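Local coordinates for thymidylate synthase ThyX (Streptomyces cacaoi subsp. asoensis, PDB 4P5A), which probably methylates the uracil ring of dUMP or UMP with methylenetetrahydrofolate as methyl donor, using NADPH and FAD, and works as a homotetramer, at residues 151-154 and 155-159; 229-233 and 234-238. All coordinates share one frame; numbering follows the deposited sequence.

Contact 1. Residues 151-154 and 155-159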
loop_
_atom_site.group_PDB
_atom_site.type_symbol
_atom_site.label_atom_id
_atom_site.label_comp_id
_atom_site.label_asym_id
_atom_site.label_seq_id
_atom_site.Cartn_x
_atom_site.Cartn_y
_atom_site.Cartn_z
ATOM N N GLU B 151 -11.914 -11.739 -36.786
ATOM C CA GLU B 151 -11.724 -13.018 -36.128
ATOM C C GLU B 151 -12.380 -13.064 -34.743
ATOM O O GLU B 151 -12.893 -14.111 -34.357
ATOM C CB GLU B 151 -10.237 -13.441 -36.021
ATOM C CG GLU B 151 -9.488 -13.639 -37.376
ATOM C CD GLU B 151 -10.189 -14.694 -38.289
ATOM O OE1 GLU B 151 -10.883 -15.620 -37.797
ATOM O OE2 GLU B 151 -10.100 -14.471 -39.527
ATOM N N TYR B 152 -12.343 -11.947 -34.003
ATOM C CA TYR B 152 -13.034 -11.885 -32.712
ATOM C C TYR B 152 -14.517 -12.153 -32.953
ATOM O O TYR B 152 -15.123 -12.987 -32.273
ATOM C CB TYR B 152 -12.845 -10.487 -32.128
ATOM C CG TYR B 152 -13.587 -10.197 -30.877
ATOM C CD1 TYR B 152 -14.544 -9.167 -30.799
ATOM C CD2 TYR B 152 -13.277 -10.920 -29.701
ATOM C CE1 TYR B 152 -15.217 -8.863 -29.595
ATOM C CE2 TYR B 152 -13.956 -10.611 -28.466
ATOM C CZ TYR B 152 -14.898 -9.578 -28.443
ATOM O OH TYR B 152 -15.580 -9.289 -27.292
ATOM N N GLN B 153 -15.091 -11.458 -33.931
ATOM C CA GLN B 153 -16.545 -11.670 -34.160
ATOM C C GLN B 153 -16.844 -13.080 -34.655
ATOM O O GLN B 153 -17.884 -13.640 -34.313
ATOM C CB GLN B 153 -17.022 -10.656 -35.206
ATOM C CG GLN B 153 -17.162 -9.246 -34.691
ATOM C CD GLN B 153 -18.126 -9.144 -33.525
ATOM O OE1 GLN B 153 -19.238 -9.578 -33.633
ATOM N NE2 GLN B 153 -17.676 -8.549 -32.385
ATOM N N ARG B 154 -15.962 -13.624 -35.489
ATOM C CA ARG B 154 -16.166 -15.016 -35.966
ATOM C C ARG B 154 -16.167 -16.004 -34.818
ATOM O O ARG B 154 -17.019 -16.938 -34.748
ATOM C CB ARG B 154 -15.036 -15.459 -36.909
ATOM C CG ARG B 154 -15.456 -16.679 -37.786
ATOM C CD ARG B 154 -14.315 -17.294 -38.596
ATOM N NE ARG B 154 -13.471 -16.333 -39.301
ATOM C CZ ARG B 154 -13.786 -15.599 -40.381
ATOM N NH1 ARG B 154 -14.978 -15.646 -41.022
ATOM N NH2 ARG B 154 -12.868 -14.784 -40.839
ATOM N N LEU B 155 -15.224 -15.829 -33.887
ATOM C CA LEU B 155 -15.196 -16.662 -32.686
ATOM C C LEU B 155 -16.453 -16.507 -31.867
ATOM O O LEU B 155 -17.030 -17.540 -31.479
ATOM C CB LEU B 155 -13.960 -16.411 -31.819
ATOM C CG LEU B 155 -12.681 -16.890 -32.521
ATOM C CD1 LEU B 155 -11.434 -16.195 -31.785
ATOM C CD2 LEU B 155 -12.576 -18.481 -32.645
ATOM N N LEU B 156 -16.833 -15.267 -31.565
ATOM C CA LEU B 156 -18.102 -15.008 -30.812
ATOM C C LEU B 156 -19.317 -15.660 -31.516
ATOM O O LEU B 156 -20.110 -16.362 -30.871
ATOM C CB LEU B 156 -18.404 -13.562 -30.584
ATOM C CG LEU B 156 -17.386 -12.706 -29.786
ATOM C CD1 LEU B 156 -17.805 -11.271 -29.725
ATOM C CD2 LEU B 156 -17.328 -13.328 -28.296
ATOM N N ASP B 157 -19.468 -15.377 -32.805
ATOM C CA ASP B 157 -20.575 -16.011 -33.617
ATOM C C ASP B 157 -20.567 -17.551 -33.554
ATOM O O ASP B 157 -21.627 -18.174 -33.493
ATOM C CB ASP B 157 -20.546 -15.514 -35.075
ATOM C CG ASP B 157 -20.916 -14.033 -35.190
ATOM O OD1 ASP B 157 -21.375 -13.424 -34.189
ATOM O OD2 ASP B 157 -20.741 -13.460 -36.274
ATOM N N SER B 158 -19.399 -18.156 -33.493
ATOM C CA SER B 158 -19.253 -19.587 -33.352
ATOM C C SER B 158 -19.640 -20.131 -31.930
ATOM O O SER B 158 -19.749 -21.346 -31.722
ATOM C CB SER B 158 -17.806 -19.897 -33.721
ATOM O OG SER B 158 -17.464 -21.222 -33.487
ATOM N N GLY B 159 -19.873 -19.240 -30.973
ATOM C CA GLY B 159 -20.201 -19.619 -29.622
ATOM C C GLY B 159 -18.992 -19.723 -28.697
ATOM O O GLY B 159 -19.119 -20.227 -27.574
#
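Leu-156 lays its CD1 methyl over one face of the Tyr-152 ring, one helical turn further on. The methyl sits 3.8 Å from the ring centroid, a CH-pi contact. It is offset toward the rim, and Leu-156 CD1 comes closest to Tyr-152 CE1, at 3.5 Å. The ring is there because Tyr-152 CG is anti to the backbone N (chi1 174°), which swings it toward the following turn. Tyr-152 OH is hydrogen-bonded to the backbone N of Val-102. Gln-153 NE2 lies 3.8 Å from Leu-156 CD1 and hydrogen-bonds Glu-101 OE1. Cutting Tyr-152 back to an alanine would probably leave Leu-156 CD1 without its aromatic face and Val-102 N without its hydroxyl partner. On another side of the helix, Arg-154 makes a side-on salt bridge with Glu-151. Arg-154 NE meets Glu-151 OE1 at 3.1 Å, and Arg-154 NH2 meets Glu-151 OE2 from above the carboxylate plane. Arg-154 NH2 also forms a salt bridge with Glu-150, and Ser-140 of the second subunit bonds Glu-151 OE1. Main-chain bonds such as Leu-156 N to Tyr-152 O (2.9 Å) join the turns. Gly-159, with positive phi, follows in a Schellman motif that closes the C-terminal end of helix 131-157.

Contact 2. Residues 229-233 and 234-238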
loop_
_atom_site.group_PDB
_atom_site.type_symbol
_atom_site.label_atom_id
_atom_site.label_comp_id
_atom_site.label_asym_id
_atom_site.label_seq_id
_atom_site.Cartn_x
_atom_site.Cartn_y
_atom_site.Cartn_z
ATOM N N GLU B 229 -0.048 24.994 -7.709
ATOM C CA GLU B 229 1.053 25.955 -7.886
ATOM C C GLU B 229 2.283 25.573 -7.134
ATOM O O GLU B 229 3.429 25.663 -7.703
ATOM C CB GLU B 229 0.676 27.390 -7.459
ATOM C CG GLU B 229 -0.348 27.927 -8.387
ATOM C CD GLU B 229 0.139 28.239 -9.789
ATOM O OE1 GLU B 229 0.862 29.286 -9.909
ATOM O OE2 GLU B 229 -0.252 27.491 -10.764
ATOM N N ALA B 230 2.113 25.141 -5.896
ATOM C CA ALA B 230 3.285 24.731 -5.065
ATOM C C ALA B 230 3.993 23.487 -5.657
ATOM O O ALA B 230 5.209 23.391 -5.638
ATOM C CB ALA B 230 2.817 24.394 -3.579
ATOM N N PHE B 231 3.214 22.500 -6.140
ATOM C CA PHE B 231 3.824 21.304 -6.710
ATOM C C PHE B 231 4.769 21.708 -7.841
ATOM O O PHE B 231 5.869 21.194 -7.943
ATOM C CB PHE B 231 2.700 20.506 -7.319
ATOM C CG PHE B 231 3.159 19.215 -8.038
ATOM C CD1 PHE B 231 2.793 19.036 -9.405
ATOM C CD2 PHE B 231 3.906 18.214 -7.328
ATOM C CE1 PHE B 231 3.157 17.848 -10.134
ATOM C CE2 PHE B 231 4.295 17.065 -8.074
ATOM C CZ PHE B 231 3.930 16.876 -9.421
ATOM N N THR B 232 4.312 22.604 -8.715
ATOM C CA THR B 232 5.197 22.994 -9.833
ATOM C C THR B 232 6.348 23.865 -9.375
ATOM O O THR B 232 7.495 23.643 -9.825
ATOM C CB THR B 232 4.375 23.620 -10.965
ATOM O OG1 THR B 232 3.700 22.545 -11.637
ATOM C CG2 THR B 232 5.275 24.232 -12.079
ATOM N N ALA B 233 6.110 24.693 -8.401
ATOM C CA ALA B 233 7.182 25.608 -7.863
ATOM C C ALA B 233 8.325 24.822 -7.284
ATOM O O ALA B 233 9.516 25.289 -7.347
ATOM C CB ALA B 233 6.632 26.483 -6.795
ATOM N N PHE B 234 8.014 23.672 -6.672
ATOM C CA PHE B 234 9.080 22.881 -6.070
ATOM C C PHE B 234 9.683 21.746 -6.896
ATOM O O PHE B 234 10.353 20.858 -6.327
ATOM C CB PHE B 234 8.675 22.457 -4.690
ATOM C CG PHE B 234 8.651 23.668 -3.719
ATOM C CD1 PHE B 234 9.893 24.278 -3.302
ATOM C CD2 PHE B 234 7.441 24.271 -3.385
ATOM C CE1 PHE B 234 9.909 25.412 -2.461
ATOM C CE2 PHE B 234 7.406 25.350 -2.500
ATOM C CZ PHE B 234 8.633 25.972 -2.058
ATOM N N GLY B 235 9.440 21.780 -8.210
ATOM C CA GLY B 235 10.128 20.855 -9.117
ATOM C C GLY B 235 9.304 19.642 -9.500
ATOM O O GLY B 235 9.853 18.731 -10.073
ATOM N N ARG B 236 8.008 19.635 -9.132
ATOM C CA ARG B 236 7.053 18.548 -9.612
ATOM C C ARG B 236 7.413 17.220 -9.004
ATOM O O ARG B 236 7.334 16.165 -9.707
ATOM C CB ARG B 236 6.934 18.456 -11.137
ATOM C CG ARG B 236 6.389 19.793 -11.758
ATOM C CD ARG B 236 6.238 19.716 -13.304
ATOM N NE ARG B 236 5.317 18.671 -13.771
ATOM C CZ ARG B 236 3.986 18.801 -13.767
ATOM N NH1 ARG B 236 3.354 19.929 -13.292
ATOM N NH2 ARG B 236 3.288 17.815 -14.236
ATOM N N VAL B 237 7.761 17.278 -7.722
ATOM C CA VAL B 237 8.109 16.098 -6.899
ATOM C C VAL B 237 6.990 15.951 -5.868
ATOM O O VAL B 237 6.626 16.954 -5.236
ATOM C CB VAL B 237 9.458 16.307 -6.167
ATOM C CG1 VAL B 237 9.723 15.072 -5.358
ATOM C CG2 VAL B 237 10.558 16.519 -7.201
ATOM N N SER B 238 6.374 14.780 -5.721
ATOM C CA SER B 238 5.348 14.622 -4.673
ATOM C C SER B 238 5.973 14.756 -3.335
ATOM O O SER B 238 7.062 14.163 -3.096
ATOM C CB SER B 238 4.725 13.184 -4.814
ATOM O OG SER B 238 3.591 13.084 -3.963
HETATM O O HOH W 1 7.165 19.681 -6.085
#
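Arg-236 folds back over Phe-231, and both its backbone and its side chain touch the ring. Arg-236 CA stands over one face, 3.7 Å from the centroid of the Phe-231 ring, in a CH-pi contact. The guanidinium lies beyond, near the Phe-231 rim. Phe-231 CE1 is over one face of it, 3.8 Å from Arg-236 CZ, and the two planes are 62° apart, so the groups do not stack in parallel. Phe-231 has CG anti to the backbone N (chi1 177°), which carries the ring under the returning chain. Ser-238 N lies at the edge of this ring.

Thr-232 runs beside Arg-236 and points the same way. Its OG1 accepts a bond from Arg-236 NH1 at 3.1 Å, and the hydroxyl oxygen lies near the guanidinium plane. A bend at chi3 (60°) turns the arginine end toward it. The same NH1 forms a salt bridge with Glu-217, and NH2 bonds Thr-194, so several partners fix the rotation of the group.

The backbone sets up these contacts. Arg-236 N bonds Phe-231 O at 2.9 Å, and Gly-235 N bonds Thr-232 O at 3.1 Å. A water also donates to Phe-231 O, at 2.7 Å, and accepts from Val-237 N. Phe-231 O therefore takes two bonds. Phe-234 N still bonds Ala-230 O in the helical manner, and the Phe-234 ring packs on Met-57 and Arg-58 of helix 48-58.

Further out, Phe-231 rests on Met-187 and Leu-190 of helix 183-193. Ser-238 OG bonds the carbonyl of Arg-184, a residue of the FAD pocket. Gly-235, at positive phi where a side chain would jam against the preceding carbonyl, is the C-prime residue of a Schellman motif ending helix 225-233.

Contact 1 and contact 2 lie on opposite sides of the chain's centre. Their centres are about 50 Å apart and their nearest atoms about 36 Å apart, so they do not touch. Both lie at the C-terminal end of a helix with a Schellman glycine. Their surroundings differ. In contact 1 the Tyr-152 side chain is about 9 Å from a bound 5-bromo-UMP and about 4 Å from that of Arg-166, which lies in the nucleotide pocket. In contact 2 the Ser-238 side chain is about 5 Å from a bound FAD. Residues 151-159 meet the second subunit, whereas Val-237 packs on Tyr-201 of the third subunit.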